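Local structure of oxidoreductase, FMN-binding (Shewanella oneidensis, 2GQ8) at residues L101-R106 and G185-Q190; I178-A183 and V230-A235. The protein binds FMN and probably acts as an oxidoreductase on the CH-CH group of donors, with NAD or NADP as acceptor. All blocks are in the same frame, centred on the assembly; numbering follows the deposited sequence.

Overall arrangement
Contacts 1 and 2 are both buried and lie in one TIM barrel, yet they are held by different chemistry. Contact 2 joins the fourth and fifth strands, 177-181 and 230-234, with its centre about 6 Å from that of the chain; contact 1, about 11 Å out, lies at the end of strand 96-102, where that strand and the loop after it meet the start of helix 187-192. Strand hydrogen bonds and aliphatic packing hold contact 2, with polar side chains reaching FMN; contact 1 relies on a side-chain amide and a T-shaped aromatic pair. Leu101 probably bonds its backbone to Glu179 and His181, coupling the two, and both contacts touch the bound p-hydroxyacetophenone.

Contact 1. Residues L101-R106 and G185-Q190; sequences LWHVGR and GYLINQ. With AC6 (p-hydroxyacetophenone), chain D.
Gln190 OE1 receives the backbone N-H of Arg106 at 3.0 Å, almost straight at 170°, and is also hydrogen-bonded to Ser120 OG. The setting is the loop rim of a TIM barrel, where the turn after strand 96-102 meets the start of helix 187-192. The NE2 of the same amide donates twice, to Val104 O at 3.0 Å, approached from above the carbonyl plane, and to Gly185 O at 2.8 Å, so four bonds fix the rotation of the group. With an alanine here all four would go, and Arg106 N and Val104 O would probably be left without their mates across the contact. Leu187 gives its N-H to His103 O (3.1 Å), and with its CG turned anti to its own nitrogen (chi1 -174°) it lays CD2 over one face of the His103 ring, a CH-pi contact 3.6 Å from the centroid. Gly105 N holds that ring by donating to ND1 in the ring plane. Toward the ligand, Trp102 and Tyr186 form a T-shaped pair with planes at 89°. Tyr186 OH, hydrogen-bonded to Tyr68, lies against p-hydroxyacetophenone, while the indole directs NE1 at the tyrosine face, 3.4 Å from Tyr186 CD1.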
loop_
_atom_site.group_PDB
_atom_site.type_symbol
_atom_site.label_atom_id
_atom_site.label_comp_id
_atom_site.label_asym_id
_atom_site.label_seq_id
_atom_site.Cartn_x
_atom_site.Cartn_y
_atom_site.Cartn_z
ATOM N N LEU A 101 1.254 -6.393 -0.155
ATOM C CA LEU A 101 2.100 -7.184 0.747
ATOM C C LEU A 101 2.841 -6.238 1.671
ATOM O O LEU A 101 3.599 -5.373 1.231
ATOM C CB LEU A 101 3.071 -8.029 -0.066
ATOM C CG LEU A 101 2.362 -8.930 -1.083
ATOM C CD1 LEU A 101 3.384 -9.853 -1.730
ATOM C CD2 LEU A 101 1.257 -9.737 -0.401
ATOM N N TRP A 102 2.653 -6.456 2.963
ATOM C CA TRP A 102 3.177 -5.560 3.980
ATOM C C TRP A 102 4.148 -6.093 5.022
ATOM O O TRP A 102 3.952 -7.174 5.573
ATOM C CB TRP A 102 1.956 -5.003 4.713
ATOM C CG TRP A 102 2.096 -3.716 5.455
ATOM C CD1 TRP A 102 3.087 -2.776 5.336
ATOM C CD2 TRP A 102 1.120 -3.162 6.344
ATOM N NE1 TRP A 102 2.778 -1.668 6.095
ATOM C CE2 TRP A 102 1.574 -1.881 6.723
ATOM C CE3 TRP A 102 -0.102 -3.628 6.854
ATOM C CZ2 TRP A 102 0.845 -1.049 7.585
ATOM C CZ3 TRP A 102 -0.830 -2.806 7.710
ATOM C CH2 TRP A 102 -0.353 -1.527 8.068
ATOM N N HIS A 103 5.203 -5.322 5.277
ATOM C CA HIS A 103 6.111 -5.621 6.376
ATOM C C HIS A 103 6.394 -4.230 6.918
ATOM O O HIS A 103 6.952 -3.390 6.212
ATOM C CB HIS A 103 7.416 -6.295 5.956
ATOM C CG HIS A 103 8.159 -6.871 7.122
ATOM N ND1 HIS A 103 8.461 -6.127 8.242
ATOM C CD2 HIS A 103 8.594 -8.129 7.377
ATOM C CE1 HIS A 103 9.045 -6.900 9.140
ATOM N NE2 HIS A 103 9.137 -8.119 8.641
ATOM N N VAL A 104 5.987 -3.984 8.158
ATOM C CA VAL A 104 6.145 -2.668 8.771
ATOM C C VAL A 104 7.523 -2.366 9.328
ATOM O O VAL A 104 7.815 -1.217 9.646
ATOM C CB VAL A 104 5.128 -2.459 9.923
ATOM C CG1 VAL A 104 3.703 -2.632 9.402
ATOM C CG2 VAL A 104 5.410 -3.440 11.052
ATOM N N GLY A 105 8.368 -3.385 9.439
ATOM C CA GLY A 105 9.690 -3.154 9.991
ATOM C C GLY A 105 9.599 -2.594 11.402
ATOM O O GLY A 105 8.903 -3.151 12.254
ATOM N N ARG A 106 10.272 -1.473 11.640
ATOM C CA ARG A 106 10.302 -0.852 12.962
ATOM C C ARG A 106 9.028 -0.141 13.395
ATOM O O ARG A 106 8.914 0.273 14.547
ATOM C CB ARG A 106 11.460 0.144 13.035
ATOM C CG ARG A 106 11.225 1.387 12.199
ATOM C CD ARG A 106 12.401 2.347 12.279
ATOM N NE ARG A 106 12.157 3.535 11.474
ATOM C CZ ARG A 106 13.029 4.524 11.310
ATOM N NH1 ARG A 106 14.215 4.469 11.900
ATOM N NH2 ARG A 106 12.710 5.565 10.553
ATOM N N GLY A 185 7.292 4.825 5.203
ATOM C CA GLY A 185 8.168 4.527 6.318
ATOM C C GLY A 185 8.225 3.105 6.813
ATOM O O GLY A 185 8.752 2.860 7.897
ATOM N N TYR A 186 7.700 2.158 6.047
ATOM C CA TYR A 186 7.746 0.786 6.509
ATOM C C TYR A 186 9.068 0.081 6.205
ATOM O O TYR A 186 10.034 0.747 5.835
ATOM C CB TYR A 186 6.500 0.046 6.025
ATOM C CG TYR A 186 5.278 0.658 6.680
ATOM C CD1 TYR A 186 4.346 1.382 5.936
ATOM C CD2 TYR A 186 5.101 0.592 8.065
ATOM C CE1 TYR A 186 3.281 2.029 6.552
ATOM C CE2 TYR A 186 4.033 1.236 8.692
ATOM C CZ TYR A 186 3.124 1.958 7.926
ATOM O OH TYR A 186 2.084 2.632 8.541
ATOM N N LEU A 187 9.136 -1.239 6.373
ATOM C CA LEU A 187 10.419 -1.938 6.215
ATOM C C LEU A 187 11.308 -1.599 5.029
ATOM O O LEU A 187 12.454 -1.192 5.217
ATOM C CB LEU A 187 10.236 -3.461 6.268
ATOM C CG LEU A 187 11.583 -4.209 6.256
ATOM C CD1 LEU A 187 12.439 -3.758 7.439
ATOM C CD2 LEU A 187 11.351 -5.712 6.305
ATOM N N ILE A 188 10.815 -1.774 3.809
ATOM C CA ILE A 188 11.678 -1.491 2.670
ATOM C C ILE A 188 12.085 -0.016 2.636
ATOM O O ILE A 188 13.230 0.313 2.302
ATOM C CB ILE A 188 11.006 -1.936 1.350
ATOM C CG1 ILE A 188 10.744 -3.448 1.420
ATOM C CG2 ILE A 188 11.916 -1.633 0.153
ATOM C CD1 ILE A 188 10.052 -4.027 0.206
ATOM N N ASN A 189 11.160 0.865 3.013
ATOM C CA ASN A 189 11.419 2.304 3.037
ATOM C C ASN A 189 12.531 2.594 4.052
ATOM O O ASN A 189 13.311 3.530 3.890
ATOM C CB ASN A 189 10.136 3.042 3.430
ATOM C CG ASN A 189 10.128 4.502 3.007
ATOM O OD1 ASN A 189 11.175 5.129 2.796
ATOM N ND2 ASN A 189 8.936 5.057 2.903
ATOM N N GLN A 190 12.601 1.778 5.103
ATOM C CA GLN A 190 13.630 1.940 6.128
ATOM C C GLN A 190 15.032 1.634 5.591
ATOM O O GLN A 190 16.033 1.991 6.214
ATOM C CB GLN A 190 13.304 1.053 7.331
ATOM C CG GLN A 190 12.143 1.597 8.163
ATOM C CD GLN A 190 11.392 0.505 8.896
ATOM O OE1 GLN A 190 11.994 -0.431 9.428
ATOM N NE2 GLN A 190 10.065 0.625 8.936
HETATM C C1 AC6 D . 0.252 3.019 5.501
HETATM C C2 AC6 D . -0.292 4.447 5.782
HETATM C C3 AC6 D . -1.203 4.454 6.842
HETATM C C4 AC6 D . -1.550 3.353 7.655
HETATM C C5 AC6 D . -1.031 2.098 7.285
HETATM C C6 AC6 D . -0.148 1.883 6.218
HETATM O O1 AC6 D . 1.026 3.056 4.403
HETATM O O2 AC6 D . -2.794 4.614 9.172
HETATM C C7 AC6 D . -2.315 3.318 8.865
HETATM C C8 AC6 D . -2.729 2.313 9.939
HETATM O O HOH W 1 7.905 -2.466 3.728
HETATM O O HOH W 2 9.883 4.481 9.936
#

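Contact 2. Residues I178-A183 and V230-A235; sequences IELHAA and VGVRLA. With FMN (flavin mononucleotide), chain E; AC6 (p-hydroxyacetophenone), chain D.
Glu179 OE1 rests against the aliphatic stem of Arg233, 3.4 Å from its CB. The carboxylate approaches the guanidinium only as a neighbouring charge, OE1 lying 4.3 Å from Arg233 NE and well out of the plane, with no N-H toward it; Gln100, Tyr266 and His268 hold its oxygens instead. Arg233 runs extended as far as CD and then bends at chi3 (-146°), which turns its guanidinium to the flavin. There NH1 donates to FMN O2 at 2.8 Å and to FMN O2' at 3.0 Å, while NH2 donates to FMN O3' at 2.8 Å, a grip spanning isoalloxazine and ribityl chain. These residues stand on strands four and five of a (beta/alpha)8 barrel, parallel neighbours crossing at -28°, joined by backbone hydrogen bonds that alternate in direction, Gly231 N to Ile178 O, Leu180 N to Gly231 O and Arg233 N to Leu180 O. His181, on the face of Glu179 and Arg233, has FMN O2 over one side of its ring; Ala183 N donates to ND1, and NE2 is hydrogen-bonded to p-hydroxyacetophenone O1 at 2.7 Å. The other face is aliphatic and packs on helices 212-225 and 248-262. Ile178 and Val230 lie side by side there, Ile178 CG1 between N and carbonyl carbon (chi1 63°) and its CD1 4.0 Å from Val230 CG1. Past the strand ends, Ala183 CB meets Ala235 CB at 3.7 Å.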
loop_
_atom_site.group_PDB
_atom_site.type_symbol
_atom_site.label_atom_id
_atom_site.label_comp_id
_atom_site.label_asym_id
_atom_site.label_seq_id
_atom_site.Cartn_x
_atom_site.Cartn_y
_atom_site.Cartn_z
ATOM N N ILE A 178 -0.093 -8.325 -6.916
ATOM C CA ILE A 178 0.273 -7.815 -5.596
ATOM C C ILE A 178 0.944 -6.461 -5.718
ATOM O O ILE A 178 1.500 -6.129 -6.761
ATOM C CB ILE A 178 1.246 -8.768 -4.830
ATOM C CG1 ILE A 178 2.588 -8.912 -5.569
ATOM C CG2 ILE A 178 0.584 -10.128 -4.651
ATOM C CD1 ILE A 178 3.660 -7.868 -5.180
ATOM N N GLU A 179 0.849 -5.669 -4.654
ATOM C CA GLU A 179 1.521 -4.379 -4.608
ATOM C C GLU A 179 2.504 -4.453 -3.451
ATOM O O GLU A 179 2.119 -4.730 -2.311
ATOM C CB GLU A 179 0.553 -3.223 -4.353
ATOM C CG GLU A 179 1.284 -1.873 -4.308
ATOM C CD GLU A 179 0.370 -0.717 -3.986
ATOM O OE1 GLU A 179 0.341 -0.300 -2.810
ATOM O OE2 GLU A 179 -0.321 -0.238 -4.909
ATOM N N LEU A 180 3.777 -4.227 -3.735
ATOM C CA LEU A 180 4.764 -4.257 -2.670
ATOM C C LEU A 180 4.745 -2.925 -1.937
ATOM O O LEU A 180 4.986 -1.878 -2.546
ATOM C CB LEU A 180 6.158 -4.508 -3.249
ATOM C CG LEU A 180 7.306 -4.376 -2.242
ATOM C CD1 LEU A 180 7.173 -5.439 -1.162
ATOM C CD2 LEU A 180 8.638 -4.520 -2.989
ATOM N N HIS A 181 4.445 -2.951 -0.640
ATOM C CA HIS A 181 4.448 -1.707 0.119
ATOM C C HIS A 181 5.901 -1.370 0.447
ATOM O O HIS A 181 6.496 -1.969 1.346
ATOM C CB HIS A 181 3.669 -1.853 1.427
ATOM C CG HIS A 181 3.295 -0.545 2.050
ATOM N ND1 HIS A 181 3.899 0.643 1.701
ATOM C CD2 HIS A 181 2.359 -0.235 2.978
ATOM C CE1 HIS A 181 3.349 1.631 2.387
ATOM N NE2 HIS A 181 2.412 1.126 3.168
ATOM N N ALA A 182 6.477 -0.434 -0.303
ATOM C CA ALA A 182 7.853 -0.004 -0.072
ATOM C C ALA A 182 7.789 1.473 0.273
ATOM O O ALA A 182 8.757 2.220 0.106
ATOM C CB ALA A 182 8.689 -0.217 -1.334
ATOM N N ALA A 183 6.634 1.888 0.776
ATOM C CA ALA A 183 6.423 3.288 1.100
ATOM C C ALA A 183 6.094 3.538 2.564
ATOM O O ALA A 183 6.263 2.673 3.431
ATOM C CB ALA A 183 5.288 3.848 0.210
ATOM N N VAL A 230 2.988 -7.627 -10.640
ATOM C CA VAL A 230 3.686 -6.980 -9.537
ATOM C C VAL A 230 3.708 -5.461 -9.656
ATOM O O VAL A 230 4.186 -4.913 -10.644
ATOM C CB VAL A 230 5.157 -7.460 -9.429
ATOM C CG1 VAL A 230 5.883 -6.675 -8.332
ATOM C CG2 VAL A 230 5.202 -8.972 -9.124
ATOM N N GLY A 231 3.170 -4.797 -8.641
ATOM C CA GLY A 231 3.181 -3.346 -8.591
ATOM C C GLY A 231 3.975 -2.997 -7.346
ATOM O O GLY A 231 4.129 -3.837 -6.457
ATOM N N VAL A 232 4.489 -1.772 -7.272
ATOM C CA VAL A 232 5.272 -1.351 -6.112
ATOM C C VAL A 232 4.871 0.052 -5.697
ATOM O O VAL A 232 4.672 0.904 -6.556
ATOM C CB VAL A 232 6.782 -1.343 -6.440
ATOM C CG1 VAL A 232 7.576 -0.797 -5.263
ATOM C CG2 VAL A 232 7.239 -2.758 -6.768
ATOM N N ARG A 233 4.753 0.286 -4.390
ATOM C CA ARG A 233 4.395 1.616 -3.890
ATOM C C ARG A 233 5.590 2.281 -3.217
ATOM O O ARG A 233 6.279 1.655 -2.412
ATOM C CB ARG A 233 3.232 1.542 -2.889
ATOM C CG ARG A 233 2.602 2.914 -2.647
ATOM C CD ARG A 233 1.321 2.869 -1.819
ATOM N NE ARG A 233 0.392 3.915 -2.256
ATOM C CZ ARG A 233 -0.515 4.517 -1.490
ATOM N NH1 ARG A 233 -0.646 4.208 -0.207
ATOM N NH2 ARG A 233 -1.319 5.430 -2.026
ATOM N N LEU A 234 5.836 3.546 -3.567
ATOM C CA LEU A 234 6.937 4.327 -2.998
ATOM C C LEU A 234 6.421 5.658 -2.463
ATOM O O LEU A 234 5.379 6.138 -2.900
ATOM C CB LEU A 234 8.000 4.622 -4.060
ATOM C CG LEU A 234 8.732 3.437 -4.681
ATOM C CD1 LEU A 234 9.671 3.939 -5.781
ATOM C CD2 LEU A 234 9.506 2.685 -3.602
ATOM N N ALA A 235 7.162 6.252 -1.529
ATOM C CA ALA A 235 6.801 7.551 -0.942
ATOM C C ALA A 235 8.080 8.381 -0.955
ATOM O O ALA A 235 8.780 8.482 0.050
ATOM C CB ALA A 235 6.309 7.364 0.484
HETATM N N1 FMN E . -1.350 3.382 2.405
HETATM C C2 FMN E . -0.741 2.138 2.113
HETATM O O2 FMN E . 0.130 2.027 1.312
HETATM N N3 FMN E . -1.157 1.021 2.892
HETATM C C4 FMN E . -2.294 0.977 3.615
HETATM O O4 FMN E . -2.577 -0.051 4.508
HETATM C C4A FMN E . -2.872 2.310 4.104
HETATM N N5 FMN E . -3.724 2.449 5.159
HETATM C C5A FMN E . -4.425 3.619 5.229
HETATM C C6 FMN E . -5.525 3.632 6.287
HETATM C C7 FMN E . -6.339 4.826 6.339
HETATM C C7M FMN E . -7.627 4.742 7.139
HETATM C C8 FMN E . -6.243 5.903 5.395
HETATM C C8M FMN E . -6.980 7.262 5.254
HETATM C C9 FMN E . -5.115 5.958 4.519
HETATM C C9A FMN E . -4.115 4.805 4.414
HETATM N N10 FMN E . -3.068 4.622 3.439
HETATM C C10 FMN E . -2.388 3.438 3.229
HETATM C "C1'" FMN E . -2.687 5.753 2.570
HETATM C "C2'" FMN E . -3.654 5.792 1.386
HETATM O "O2'" FMN E . -3.484 4.687 0.504
HETATM C "C3'" FMN E . -3.494 7.101 0.594
HETATM O "O3'" FMN E . -2.187 7.145 -0.034
HETATM C "C4'" FMN E . -3.724 8.376 1.374
HETATM O "O4'" FMN E . -4.942 8.283 2.158
HETATM C "C5'" FMN E . -3.708 9.657 0.573
HETATM O "O5'" FMN E . -4.813 9.701 -0.347
HETATM P P FMN E . -6.145 10.526 -0.014
HETATM O O1P FMN E . -6.842 9.851 1.119
HETATM O O2P FMN E . -5.757 11.947 0.272
HETATM O O3P FMN E . -6.942 10.432 -1.351
HETATM C C1 AC6 D . 0.252 3.019 5.501
HETATM C C2 AC6 D . -0.292 4.447 5.782
HETATM C C3 AC6 D . -1.203 4.454 6.842
HETATM C C4 AC6 D . -1.550 3.353 7.655
HETATM C C5 AC6 D . -1.031 2.098 7.285
HETATM C C6 AC6 D . -0.148 1.883 6.218
HETATM O O1 AC6 D . 1.026 3.056 4.403
HETATM O O2 AC6 D . -2.794 4.614 9.172
HETATM C C7 AC6 D . -2.315 3.318 8.865
HETATM C C8 AC6 D . -2.729 2.313 9.939
HETATM O O HOH W 3 9.323 4.908 -0.432
#